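Local atomic coordinates of uncharacterized protein (Nostoc punctiforme, PDB entry 2QDR), a protein that is of unknown function but has a double-stranded beta-helix (cupin) fold and is a putative dioxygenase. Residues R41-K46 / Q54-N59; R95-P100 / G151-I156; A111-F116 / S135-G140; V200-A205 / P226-K231; G247-G252 / H273-G278. One frame throughout, in Å; residues are numbered along the deposited sequence.

Contact 1 of 5, residues R41-K46 / Q54-N59; sequences RTAIAK and QFFDTN
Q54 reaches T42 from the opposite direction, and its OE1 accepts a hydrogen bond from T42 OG1 at 2.5 Å. The hydroxyl approaches at a C=O...donor angle of 133°, tilted 27° from the carbonyl plane. The glutamine chain runs extended beyond CG, which carries the amide across to the 41-46 turn; there I44 CG1 and A45 CB also lie against OE1. A leucine in place of Q54 would probably leave the buried T42 hydroxyl without this acceptor. The F55 side chain leaves on the side away from 41-46, and its ring meets those of Y53 and Y254; the F55 carbonyl O lies 3.9 Å from I44 CD1. F56 points back to the turn. I44 CG2 makes an off-centre CH-pi contact with its ring, 4.2 Å from the centroid, while A43 CB meets CE2 and T42 CB lies 4.1 Å from CE1. The ring also meets that of Y261. Strand 54-57 pairs with 260-264, and strand 41-42 with 79-86, so the contact bridges two sheets of the cupin fold through side chains rather than backbone pairing. The interface is largely apolar, with a single hydroxyl-to-amide bond pairing T42 OG1 and Q54 OE1, both on buried residues.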
# COMPACT_ATOMS: atom_id res chain seq x y z
N ARG A 41 -37.73 -23.97 -8.74
CA ARG A 41 -38.24 -25.10 -7.99
C ARG A 41 -37.04 -26.00 -7.74
O ARG A 41 -36.27 -26.23 -8.66
CB ARG A 41 -39.27 -25.83 -8.84
CG ARG A 41 -40.07 -26.95 -8.17
CD ARG A 41 -40.91 -27.64 -9.25
NE ARG A 41 -41.86 -28.67 -8.82
CZ ARG A 41 -41.56 -29.92 -8.44
NH1 ARG A 41 -40.29 -30.34 -8.33
NH2 ARG A 41 -42.54 -30.76 -8.10
N THR A 42 -36.86 -26.52 -6.53
CA THR A 42 -35.75 -27.42 -6.26
C THR A 42 -36.18 -28.87 -6.49
O THR A 42 -37.36 -29.15 -6.74
CB THR A 42 -35.24 -27.28 -4.83
OG1 THR A 42 -36.27 -27.70 -3.93
CG2 THR A 42 -34.86 -25.83 -4.56
N ALA A 43 -35.21 -29.78 -6.43
CA ALA A 43 -35.45 -31.21 -6.60
C ALA A 43 -36.22 -31.77 -5.41
O ALA A 43 -36.95 -32.73 -5.56
CB ALA A 43 -34.14 -31.96 -6.74
N ILE A 44 -36.06 -31.16 -4.24
CA ILE A 44 -36.74 -31.59 -3.01
C ILE A 44 -38.06 -30.85 -2.68
O ILE A 44 -38.67 -31.17 -1.66
CB ILE A 44 -35.78 -31.47 -1.78
CG1 ILE A 44 -35.53 -30.00 -1.34
CG2 ILE A 44 -34.46 -32.19 -2.07
CD1 ILE A 44 -34.61 -29.87 -0.15
N ALA A 45 -38.48 -29.87 -3.49
CA ALA A 45 -39.70 -29.10 -3.20
C ALA A 45 -40.68 -29.12 -4.37
O ALA A 45 -40.28 -29.02 -5.52
CB ALA A 45 -39.34 -27.68 -2.86
N LYS A 46 -41.97 -29.24 -4.05
CA LYS A 46 -43.04 -29.28 -5.05
C LYS A 46 -43.23 -27.97 -5.85
O LYS A 46 -43.77 -28.02 -6.95
CB LYS A 46 -44.38 -29.68 -4.40
N GLN A 54 -32.46 -23.67 0.69
CA GLN A 54 -32.67 -25.12 0.61
C GLN A 54 -31.35 -25.82 0.33
O GLN A 54 -30.64 -25.43 -0.59
CB GLN A 54 -33.66 -25.50 -0.47
CG GLN A 54 -35.03 -24.85 -0.34
CD GLN A 54 -36.01 -25.39 -1.36
OE1 GLN A 54 -35.95 -26.56 -1.72
NE2 GLN A 54 -36.95 -24.55 -1.78
N PHE A 55 -31.03 -26.84 1.13
CA PHE A 55 -29.81 -27.61 1.00
C PHE A 55 -30.13 -29.08 0.82
O PHE A 55 -31.03 -29.60 1.49
CB PHE A 55 -28.95 -27.50 2.26
CG PHE A 55 -28.81 -26.11 2.82
CD1 PHE A 55 -28.41 -25.07 2.01
CD2 PHE A 55 -28.94 -25.88 4.19
CE1 PHE A 55 -28.24 -23.77 2.52
CE2 PHE A 55 -28.76 -24.59 4.73
CZ PHE A 55 -28.41 -23.54 3.88
N PHE A 56 -29.40 -29.77 -0.05
CA PHE A 56 -29.61 -31.21 -0.27
C PHE A 56 -28.43 -31.91 -0.94
O PHE A 56 -27.62 -31.30 -1.65
CB PHE A 56 -30.91 -31.48 -1.05
CG PHE A 56 -30.99 -30.79 -2.37
CD1 PHE A 56 -31.57 -29.53 -2.46
CD2 PHE A 56 -30.54 -31.42 -3.53
CE1 PHE A 56 -31.67 -28.89 -3.69
CE2 PHE A 56 -30.65 -30.78 -4.76
CZ PHE A 56 -31.22 -29.52 -4.84
N ASP A 57 -28.36 -33.22 -0.70
CA ASP A 57 -27.33 -34.08 -1.24
C ASP A 57 -27.76 -34.44 -2.65
O ASP A 57 -28.83 -35.01 -2.84
CB ASP A 57 -27.21 -35.34 -0.36
CG ASP A 57 -26.06 -36.27 -0.76
OD1 ASP A 57 -25.26 -35.95 -1.67
OD2 ASP A 57 -25.95 -37.34 -0.13
N THR A 58 -26.93 -34.10 -3.64
CA THR A 58 -27.23 -34.42 -5.05
C THR A 58 -27.16 -35.94 -5.32
O THR A 58 -27.78 -36.41 -6.28
CB THR A 58 -26.32 -33.65 -6.05
OG1 THR A 58 -24.94 -33.95 -5.82
CG2 THR A 58 -26.55 -32.15 -5.91
N ASN A 59 -26.41 -36.69 -4.49
CA ASN A 59 -26.33 -38.15 -4.62
C ASN A 59 -27.73 -38.79 -4.53
O ASN A 59 -28.04 -39.68 -5.30
CB ASN A 59 -25.46 -38.79 -3.52
CG ASN A 59 -23.98 -38.42 -3.62
OD1 ASN A 59 -23.40 -38.31 -4.69
ND2 ASN A 59 -23.34 -38.30 -2.47

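Contact 2 of 5, residues R95-P100 / G151-I156; sequences RVVLPP and GEEAEI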
# COMPACT_ATOMS: atom_id res chain seq x y z
N ARG A 95 -26.74 -32.03 -12.59
CA ARG A 95 -25.55 -32.83 -12.51
C ARG A 95 -25.74 -33.93 -13.53
O ARG A 95 -26.56 -34.84 -13.34
CB ARG A 95 -25.41 -33.37 -11.10
CG ARG A 95 -24.15 -34.16 -10.82
CD ARG A 95 -24.29 -34.75 -9.45
NE ARG A 95 -23.19 -35.61 -9.05
CZ ARG A 95 -23.22 -36.41 -7.98
NH1 ARG A 95 -24.30 -36.49 -7.20
NH2 ARG A 95 -22.16 -37.16 -7.69
N VAL A 96 -25.00 -33.84 -14.64
CA VAL A 96 -25.10 -34.82 -15.72
C VAL A 96 -23.89 -35.74 -15.70
O VAL A 96 -22.85 -35.36 -15.16
CB VAL A 96 -25.26 -34.16 -17.14
CG1 VAL A 96 -26.51 -33.28 -17.20
CG2 VAL A 96 -24.03 -33.36 -17.57
N VAL A 97 -24.05 -36.94 -16.26
CA VAL A 97 -22.96 -37.90 -16.34
C VAL A 97 -22.91 -38.43 -17.77
O VAL A 97 -23.84 -39.11 -18.21
CB VAL A 97 -23.09 -39.06 -15.35
CG1 VAL A 97 -21.89 -40.02 -15.47
CG2 VAL A 97 -23.25 -38.51 -13.93
N LEU A 98 -21.83 -38.10 -18.47
CA LEU A 98 -21.62 -38.52 -19.84
C LEU A 98 -20.79 -39.81 -19.83
O LEU A 98 -19.79 -39.88 -19.12
CB LEU A 98 -20.90 -37.43 -20.62
CG LEU A 98 -21.59 -36.06 -20.63
CD1 LEU A 98 -20.79 -35.09 -21.46
CD2 LEU A 98 -23.02 -36.13 -21.17
N PRO A 99 -21.20 -40.84 -20.61
CA PRO A 99 -20.44 -42.10 -20.60
C PRO A 99 -19.09 -42.04 -21.36
O PRO A 99 -18.88 -41.12 -22.15
CB PRO A 99 -21.40 -43.07 -21.29
CG PRO A 99 -22.20 -42.24 -22.19
CD PRO A 99 -22.37 -40.92 -21.51
N PRO A 100 -18.19 -43.03 -21.12
CA PRO A 100 -16.85 -43.15 -21.73
C PRO A 100 -16.70 -42.86 -23.23
O PRO A 100 -15.82 -42.09 -23.60
CB PRO A 100 -16.50 -44.63 -21.48
CG PRO A 100 -17.14 -44.93 -20.20
CD PRO A 100 -18.42 -44.14 -20.16
N GLY A 151 -11.47 -42.57 -21.42
CA GLY A 151 -12.18 -43.85 -21.29
C GLY A 151 -12.94 -44.09 -19.98
O GLY A 151 -13.21 -45.23 -19.63
N GLU A 152 -13.25 -43.01 -19.26
CA GLU A 152 -13.98 -43.05 -18.01
C GLU A 152 -15.05 -41.99 -18.14
O GLU A 152 -14.87 -41.03 -18.88
CB GLU A 152 -13.08 -42.78 -16.81
CG GLU A 152 -12.03 -43.87 -16.60
CD GLU A 152 -11.10 -43.61 -15.41
OE1 GLU A 152 -11.00 -42.45 -14.94
OE2 GLU A 152 -10.43 -44.58 -14.98
N GLU A 153 -16.16 -42.17 -17.43
CA GLU A 153 -17.26 -41.20 -17.48
C GLU A 153 -16.84 -39.86 -16.89
O GLU A 153 -15.87 -39.77 -16.14
CB GLU A 153 -18.52 -41.73 -16.77
CG GLU A 153 -18.41 -41.95 -15.25
CD GLU A 153 -19.68 -42.54 -14.63
OE1 GLU A 153 -20.53 -43.11 -15.35
OE2 GLU A 153 -19.82 -42.44 -13.39
N ALA A 154 -17.57 -38.82 -17.27
CA ALA A 154 -17.30 -37.48 -16.80
C ALA A 154 -18.56 -36.94 -16.17
O ALA A 154 -19.65 -37.22 -16.68
CB ALA A 154 -16.85 -36.60 -17.94
N GLU A 155 -18.41 -36.20 -15.06
CA GLU A 155 -19.54 -35.58 -14.35
C GLU A 155 -19.40 -34.08 -14.48
O GLU A 155 -18.31 -33.53 -14.26
CB GLU A 155 -19.61 -36.01 -12.90
CG GLU A 155 -19.73 -37.52 -12.77
CD GLU A 155 -20.13 -37.99 -11.40
OE1 GLU A 155 -20.81 -37.24 -10.67
OE2 GLU A 155 -19.81 -39.16 -11.08
N ILE A 156 -20.51 -33.41 -14.83
CA ILE A 156 -20.53 -31.99 -15.09
C ILE A 156 -21.74 -31.23 -14.56
O ILE A 156 -22.84 -31.76 -14.57
CB ILE A 156 -20.61 -31.77 -16.65
CG1 ILE A 156 -19.66 -32.69 -17.43
CG2 ILE A 156 -20.34 -30.31 -17.05
CD1 ILE A 156 -19.76 -32.54 -18.94
O HOH W 1 -12.78 -41.45 -23.50
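Four backbone hydrogen bonds join V96 with I156 and L98 with A154 in antiparallel register, V96 N reaching I156 O at 3.0 Å. R95 and E155 add a long salt bridge, with NH2 of R95 3.3 Å from OE1 of E155 on the syn lone pair of that oxygen. OE1 lies at the guanidinium edge, 23° out of its plane, the two planar groups 38° apart, and a weak bond from R95 NE reaches the same oxygen. Extended from CG to NE, the arginine chain crosses the glutamate obliquely. Past L98 and A154 the chains stay close without direct backbone bonds; P100 packs beside G151 and E153, and a water spans P100 O and G151 N. On the E155 side, V97 CG2 lies alongside E155 CG at 3.8 Å, and V97 CG1 touches E153 OE1. On the other side, L98 CD1 meets I156 CD1 at 3.7 Å. Strand 92-98 thus lies between 154-160 and 79-86 in an antiparallel cupin sheet, while L98 and A154 pack on strand 146-149.

Contact 3 of 5, residues A111-F116 / S135-G140; sequences ADLEIF and SFIPAG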
# COMPACT_ATOMS: atom_id res chain seq x y z
N ALA A 111 -29.61 -21.46 -26.19
CA ALA A 111 -29.56 -20.75 -24.91
C ALA A 111 -28.15 -20.72 -24.37
O ALA A 111 -27.31 -21.55 -24.75
CB ALA A 111 -30.47 -21.44 -23.93
N ASP A 112 -27.89 -19.77 -23.47
CA ASP A 112 -26.58 -19.66 -22.83
C ASP A 112 -26.36 -20.94 -22.02
O ASP A 112 -27.27 -21.39 -21.31
CB ASP A 112 -26.48 -18.43 -21.93
CG ASP A 112 -26.61 -17.12 -22.68
OD1 ASP A 112 -26.62 -17.11 -23.93
OD2 ASP A 112 -26.70 -16.08 -22.00
N LEU A 113 -25.16 -21.52 -22.15
CA LEU A 113 -24.78 -22.77 -21.48
C LEU A 113 -23.47 -22.66 -20.68
O LEU A 113 -22.46 -22.26 -21.24
CB LEU A 113 -24.64 -23.87 -22.54
CG LEU A 113 -24.06 -25.26 -22.21
CD1 LEU A 113 -24.71 -25.92 -20.99
CD2 LEU A 113 -24.18 -26.16 -23.42
N GLU A 114 -23.50 -23.02 -19.40
CA GLU A 114 -22.29 -23.01 -18.57
C GLU A 114 -22.01 -24.46 -18.24
O GLU A 114 -22.93 -25.24 -18.01
CB GLU A 114 -22.43 -22.19 -17.31
CG GLU A 114 -23.14 -20.90 -17.55
CD GLU A 114 -22.93 -19.90 -16.45
OE1 GLU A 114 -21.78 -19.69 -16.00
OE2 GLU A 114 -23.93 -19.26 -16.08
N ILE A 115 -20.72 -24.79 -18.21
CA ILE A 115 -20.23 -26.13 -17.96
C ILE A 115 -19.11 -26.06 -16.95
O ILE A 115 -18.24 -25.22 -17.11
CB ILE A 115 -19.72 -26.72 -19.29
CG1 ILE A 115 -20.87 -26.87 -20.29
CG2 ILE A 115 -19.01 -28.07 -19.13
CD1 ILE A 115 -20.44 -27.38 -21.64
N PHE A 116 -19.14 -26.93 -15.94
CA PHE A 116 -18.09 -27.01 -14.93
C PHE A 116 -17.85 -28.49 -14.63
O PHE A 116 -18.74 -29.16 -14.13
CB PHE A 116 -18.45 -26.26 -13.65
CG PHE A 116 -17.35 -26.27 -12.63
CD1 PHE A 116 -16.32 -25.34 -12.70
CD2 PHE A 116 -17.32 -27.22 -11.62
CE1 PHE A 116 -15.29 -25.35 -11.77
CE2 PHE A 116 -16.29 -27.25 -10.69
CZ PHE A 116 -15.28 -26.30 -10.76
N SER A 135 -16.38 -23.59 -18.79
CA SER A 135 -16.67 -22.99 -20.08
C SER A 135 -18.03 -22.31 -20.05
O SER A 135 -18.96 -22.82 -19.42
CB SER A 135 -16.67 -24.00 -21.22
OG SER A 135 -17.08 -23.36 -22.43
N PHE A 136 -18.11 -21.15 -20.70
CA PHE A 136 -19.35 -20.38 -20.87
C PHE A 136 -19.54 -20.29 -22.38
O PHE A 136 -18.72 -19.68 -23.07
CB PHE A 136 -19.33 -18.98 -20.28
CG PHE A 136 -20.62 -18.24 -20.50
CD1 PHE A 136 -20.84 -17.50 -21.65
CD2 PHE A 136 -21.63 -18.31 -19.56
CE1 PHE A 136 -22.05 -16.84 -21.86
CE2 PHE A 136 -22.85 -17.65 -19.76
CZ PHE A 136 -23.05 -16.91 -20.91
N ILE A 137 -20.62 -20.87 -22.87
CA ILE A 137 -20.95 -20.89 -24.28
C ILE A 137 -22.20 -20.04 -24.50
O ILE A 137 -23.31 -20.51 -24.24
CB ILE A 137 -21.18 -22.34 -24.76
CG1 ILE A 137 -19.99 -23.23 -24.37
CG2 ILE A 137 -21.45 -22.37 -26.28
CD1 ILE A 137 -20.20 -24.70 -24.60
N PRO A 138 -22.03 -18.79 -24.97
CA PRO A 138 -23.21 -17.94 -25.21
C PRO A 138 -24.08 -18.54 -26.29
O PRO A 138 -23.58 -19.27 -27.14
CB PRO A 138 -22.62 -16.61 -25.69
CG PRO A 138 -21.17 -16.68 -25.50
CD PRO A 138 -20.78 -18.10 -25.31
N ALA A 139 -25.37 -18.24 -26.22
CA ALA A 139 -26.33 -18.74 -27.20
C ALA A 139 -25.91 -18.28 -28.57
O ALA A 139 -25.59 -17.11 -28.74
CB ALA A 139 -27.72 -18.24 -26.89
N GLY A 140 -25.86 -19.20 -29.52
CA GLY A 140 -25.48 -18.89 -30.90
C GLY A 140 -24.03 -19.10 -31.25
O GLY A 140 -23.69 -19.08 -32.43
O HOH W 2 -24.94 -21.93 -25.97
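I137 faces L113 and I115 from the neighbouring antiparallel strand. It pairs with L113 through two backbone hydrogen bonds, I137 N donating to L113 O at 2.8 Å and L113 N to I137 O at 3.0 Å. With CG1 anti to its carbonyl carbon (chi1 -53°), the isoleucine brings CD1 to within 4.0 Å of I115 CD1, and both side chains also pack on L124 of strand 121-124. F136 projects from the other face of the sheet, between D112 and E114. CG of E114 approaches CD2 of the ring at 3.6 Å, and the E114 carboxylate carbon lies at the ring edge with the two planes 72° apart. That carboxylate is paired elsewhere: OE2 forms salt bridges with R211 and R284, and OE1 a hydrogen bond with Y134 OH. Strands 113-117 and 133-137 are neighbours in one of the antiparallel sheets of the double-stranded beta-helix, and 154-160 flanks 113-117 on its other edge. Where the regular ladder ends, D112 continues the link. Its CB touches F136 CZ at 3.9 Å, and its OD1 accepts from A139 N at 2.8 Å, on the anti side and 24° out of the carboxylate plane. At the far end of the pairing, S135 O accepts from I115 N, while S135 OG has I184 O and P185 O as acceptors, which its one proton must share.

Contact 4 of 5, residues V200-A205 / P226-K231; sequences VQFVQA and PHFDNK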
# COMPACT_ATOMS: atom_id res chain seq x y z
N VAL A 200 -17.66 -8.63 3.07
CA VAL A 200 -17.06 -8.31 4.38
C VAL A 200 -17.06 -9.51 5.36
O VAL A 200 -16.16 -9.64 6.20
CB VAL A 200 -17.77 -7.06 5.04
CG1 VAL A 200 -17.34 -6.82 6.50
CG2 VAL A 200 -17.56 -5.80 4.17
N GLN A 201 -18.07 -10.37 5.24
CA GLN A 201 -18.21 -11.54 6.12
C GLN A 201 -17.22 -12.68 5.77
O GLN A 201 -16.77 -13.39 6.69
CB GLN A 201 -19.63 -12.09 6.11
CG GLN A 201 -20.81 -11.15 6.53
CD GLN A 201 -21.32 -10.21 5.44
OE1 GLN A 201 -20.82 -10.19 4.32
NE2 GLN A 201 -22.36 -9.45 5.77
N PHE A 202 -16.91 -12.86 4.48
CA PHE A 202 -15.98 -13.90 4.01
C PHE A 202 -14.54 -13.38 3.79
O PHE A 202 -13.93 -13.66 2.76
CB PHE A 202 -16.50 -14.55 2.72
CG PHE A 202 -17.74 -15.38 2.91
CD1 PHE A 202 -19.00 -14.80 2.92
CD2 PHE A 202 -17.66 -16.76 3.03
CE1 PHE A 202 -20.14 -15.58 3.06
CE2 PHE A 202 -18.80 -17.54 3.19
CZ PHE A 202 -20.03 -16.94 3.21
N VAL A 203 -14.01 -12.61 4.75
CA VAL A 203 -12.63 -12.08 4.70
C VAL A 203 -11.59 -13.22 4.81
O VAL A 203 -10.56 -13.18 4.13
CB VAL A 203 -12.37 -10.94 5.80
CG1 VAL A 203 -10.87 -10.67 6.07
CG2 VAL A 203 -13.09 -9.66 5.42
N GLN A 204 -11.87 -14.23 5.64
CA GLN A 204 -11.00 -15.40 5.85
C GLN A 204 -11.38 -16.49 4.86
O GLN A 204 -11.79 -17.61 5.22
CB GLN A 204 -11.10 -15.91 7.29
CG GLN A 204 -10.69 -14.94 8.41
CD GLN A 204 -9.23 -14.48 8.36
OE1 GLN A 204 -8.46 -14.76 9.28
NE2 GLN A 204 -8.84 -13.80 7.28
N ALA A 205 -11.22 -16.15 3.59
CA ALA A 205 -11.53 -17.02 2.48
C ALA A 205 -10.94 -16.36 1.27
O ALA A 205 -10.54 -15.20 1.33
CB ALA A 205 -13.02 -17.18 2.32
N PRO A 226 -9.65 -23.25 6.97
CA PRO A 226 -10.07 -23.93 8.20
C PRO A 226 -10.41 -22.93 9.34
O PRO A 226 -10.20 -21.74 9.20
CB PRO A 226 -8.84 -24.75 8.59
CG PRO A 226 -8.09 -24.94 7.34
CD PRO A 226 -8.30 -23.69 6.56
N HIS A 227 -10.94 -23.44 10.44
CA HIS A 227 -11.35 -22.61 11.60
C HIS A 227 -12.20 -21.38 11.23
O HIS A 227 -12.02 -20.30 11.80
CB HIS A 227 -10.14 -22.14 12.45
CG HIS A 227 -9.22 -23.24 12.86
ND1 HIS A 227 -7.86 -23.04 13.00
CD2 HIS A 227 -9.43 -24.55 13.07
CE1 HIS A 227 -7.29 -24.18 13.36
NE2 HIS A 227 -8.22 -25.11 13.41
N PHE A 228 -13.11 -21.55 10.28
CA PHE A 228 -13.97 -20.47 9.80
C PHE A 228 -15.23 -20.37 10.63
O PHE A 228 -15.78 -21.40 11.04
CB PHE A 228 -14.32 -20.70 8.32
CG PHE A 228 -15.27 -19.67 7.72
CD1 PHE A 228 -14.80 -18.42 7.32
CD2 PHE A 228 -16.62 -19.97 7.53
CE1 PHE A 228 -15.67 -17.49 6.76
CE2 PHE A 228 -17.50 -19.04 6.97
CZ PHE A 228 -17.03 -17.81 6.58
N ASP A 229 -15.67 -19.14 10.87
CA ASP A 229 -16.89 -18.85 11.61
C ASP A 229 -17.36 -17.44 11.24
O ASP A 229 -16.82 -16.46 11.73
CB ASP A 229 -16.63 -18.99 13.12
CG ASP A 229 -17.90 -18.85 13.96
OD1 ASP A 229 -18.98 -18.61 13.40
OD2 ASP A 229 -17.81 -19.01 15.19
N ASN A 230 -18.40 -17.33 10.41
CA ASN A 230 -18.92 -15.99 9.99
C ASN A 230 -19.66 -15.23 11.12
O ASN A 230 -20.09 -14.11 10.90
CB ASN A 230 -19.77 -16.05 8.70
CG ASN A 230 -21.06 -16.80 8.87
OD1 ASN A 230 -21.46 -17.19 9.98
ND2 ASN A 230 -21.73 -17.03 7.77
N LYS A 231 -19.93 -15.90 12.24
CA LYS A 231 -20.52 -15.32 13.47
C LYS A 231 -22.00 -15.00 13.48
O LYS A 231 -22.64 -15.25 14.49
CB LYS A 231 -19.68 -14.07 13.91
CG LYS A 231 -18.22 -14.46 14.22
CD LYS A 231 -17.21 -13.34 14.00
CE LYS A 231 -15.79 -13.93 14.00
NZ LYS A 231 -14.76 -12.94 13.60
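F202, whose side chain comes within about 3 Å of an unidentified ligand, meets F228 at one end of the cupin fold, where the loop leading into strand 205-212 packs against short strand 228-229. H227 and F228 together face T275 in a G1 beta bulge in the pairing of strand 228-229 with 268-275. The contact itself is chiefly aromatic. F228 carries its CG anti to the backbone N (chi1 177°), and this extends the ring toward the loop until CZ lies 3.8 Å from F202 CD2 and equally close to F202 CE2. The two side chains cross at about a right angle, yet their ring planes are only 22° apart; they are slid so far past each other, with centroids 5.6 Å apart, that they barely overlap. F202 also packs on M234 and L222. Backbone carbonyls of the loop border the F228 ring, Q201 O lying 4.2 Å from CE1. The polar end of Q201 turns to S297 and V295, whereas Q204 OE1 accepts from W194 N of the second subunit, which brings the loop into the assembly interface. Q204 is the centre of an inverse gamma turn, and its carbonyl oxygen lies 3.8 Å from F228 CD1, while the backbone N of N230 lies above one face of the F228 ring, offset toward the rim.

Contact 5 of 5, residues G247-G252 / H273-G278; sequences GYCDVG and HITDDG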
# COMPACT_ATOMS: atom_id res chain seq x y z
N GLY A 247 -14.33 -30.80 1.19
CA GLY A 247 -14.44 -30.31 2.57
C GLY A 247 -15.87 -30.20 3.02
O GLY A 247 -16.73 -30.94 2.51
N TYR A 248 -16.13 -29.31 3.98
CA TYR A 248 -17.49 -29.11 4.48
C TYR A 248 -17.73 -27.74 5.04
O TYR A 248 -16.80 -26.97 5.26
CB TYR A 248 -17.85 -30.09 5.62
CG TYR A 248 -17.35 -29.72 7.02
CD1 TYR A 248 -16.09 -30.11 7.48
CD2 TYR A 248 -18.17 -29.01 7.91
CE1 TYR A 248 -15.66 -29.79 8.76
CE2 TYR A 248 -17.74 -28.67 9.18
CZ TYR A 248 -16.48 -29.07 9.60
OH TYR A 248 -16.02 -28.76 10.85
N CYS A 249 -19.00 -27.46 5.29
CA CYS A 249 -19.41 -26.22 5.93
C CYS A 249 -20.77 -26.39 6.59
O CYS A 249 -21.76 -26.69 5.92
CB CYS A 249 -19.46 -25.05 4.97
SG CYS A 249 -19.89 -23.53 5.84
N ASP A 250 -20.78 -26.26 7.91
CA ASP A 250 -22.01 -26.36 8.69
C ASP A 250 -22.69 -25.03 8.51
O ASP A 250 -22.04 -24.01 8.64
CB ASP A 250 -21.76 -26.61 10.18
CG ASP A 250 -21.08 -27.94 10.46
OD1 ASP A 250 -21.15 -28.84 9.62
OD2 ASP A 250 -20.50 -28.09 11.54
N VAL A 251 -23.96 -25.05 8.13
CA VAL A 251 -24.75 -23.83 7.98
C VAL A 251 -26.01 -24.16 8.80
O VAL A 251 -26.90 -24.88 8.35
CB VAL A 251 -24.94 -23.40 6.50
CG1 VAL A 251 -25.36 -24.56 5.59
CG2 VAL A 251 -25.91 -22.23 6.42
N GLY A 252 -26.02 -23.67 10.04
CA GLY A 252 -27.11 -23.92 10.96
C GLY A 252 -26.82 -25.32 11.46
O GLY A 252 -25.68 -25.63 11.77
N HIS A 273 -22.44 -19.84 9.48
CA HIS A 273 -21.57 -20.78 8.78
C HIS A 273 -20.36 -21.10 9.63
O HIS A 273 -19.66 -20.18 10.08
CB HIS A 273 -21.04 -20.19 7.49
CG HIS A 273 -22.06 -20.06 6.40
ND1 HIS A 273 -23.15 -19.22 6.47
CD2 HIS A 273 -22.08 -20.61 5.16
CE1 HIS A 273 -23.83 -19.30 5.34
NE2 HIS A 273 -23.20 -20.12 4.52
N ILE A 274 -20.10 -22.39 9.86
CA ILE A 274 -18.94 -22.82 10.65
C ILE A 274 -18.31 -24.05 10.00
O ILE A 274 -19.01 -24.93 9.53
CB ILE A 274 -19.28 -23.12 12.15
CG1 ILE A 274 -20.11 -21.98 12.80
CG2 ILE A 274 -17.97 -23.39 12.95
CD1 ILE A 274 -20.46 -22.17 14.30
N THR A 275 -16.97 -24.08 9.97
CA THR A 275 -16.21 -25.21 9.43
C THR A 275 -14.79 -25.22 9.98
O THR A 275 -14.05 -24.25 9.82
CB THR A 275 -16.20 -25.28 7.89
OG1 THR A 275 -15.24 -26.26 7.48
CG2 THR A 275 -15.83 -23.96 7.24
N ASP A 276 -14.43 -26.30 10.66
CA ASP A 276 -13.11 -26.46 11.23
C ASP A 276 -12.11 -26.95 10.19
O ASP A 276 -10.92 -26.74 10.36
CB ASP A 276 -13.14 -27.44 12.41
CG ASP A 276 -13.97 -26.94 13.58
OD1 ASP A 276 -14.12 -25.70 13.77
OD2 ASP A 276 -14.43 -27.79 14.36
N ASP A 277 -12.59 -27.58 9.12
CA ASP A 277 -11.75 -28.12 8.04
C ASP A 277 -11.60 -27.22 6.82
O ASP A 277 -10.57 -27.27 6.15
CB ASP A 277 -12.31 -29.49 7.58
CG ASP A 277 -12.27 -30.56 8.67
OD1 ASP A 277 -11.82 -30.28 9.80
OD2 ASP A 277 -12.72 -31.69 8.39
N GLY A 278 -12.63 -26.43 6.52
CA GLY A 278 -12.62 -25.55 5.36
C GLY A 278 -13.17 -26.33 4.17
O GLY A 278 -13.69 -27.43 4.34
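Y248 lies across the turn at 275-278, its OH accepting a hydrogen bond from D276 N at 2.9 Å and its backbone N donating to G278 O. A CG placed between the backbone N and the carbonyl carbon (chi1 82°) swings the Y248 ring over T275. T275 OG1 sits over the centre of one ring face and donates to Y248 O at 2.8 Å, from above the carbonyl plane. D277 CG comes to the ring edge, 3.5 Å from Y248 CE1. Replacing Y248 by an alanine would probably leave D276 N without its phenolic acceptor and open a gap over T275. The T275 hydroxyl also accepts from G278 N in an ST motif. D250 and I274 form the hydrogen-bonded pair. V251 CG2 packs over the face of the H273 ring, 4.0 Å from its centroid, and C249 SG comes to the ring edge. H273 NE2 is linked in the model to an unidentified ligand. Farther out, R255 makes a cation-pi contact with Y248 and a salt bridge with D250, while D276 pairs with K131 of the second subunit. The chemistry implies a turn held to Y248 by one amide, one carbonyl and the T275 hydroxyl, beside an imidazole flanked by a valine methyl and a cysteine sulfur.

The contacts fall into two groups. Contacts 2 and 3, with centres 18 Å apart, share a sheet in which strands 154-160 and 113-117 are neighbours, and I156 CG2 packs 3.3 Å from I115 CG2. Contacts 4 and 5 lie about 10 Å apart between centres on the same side of the chain, their strands joined by F228 N to T275 O at 2.9 Å. Both touch the second subunit. Contact 1 reaches both groups: N59 OD1 probably bonds R95 NH1, and F55 CE2 lies 3.5 Å from V251 CG1. Unidentified ligand, probably from the crystallisation liquor, lies beside F55, F202 and H273, which is consistent with a pocket near contacts 1, 4 and 5.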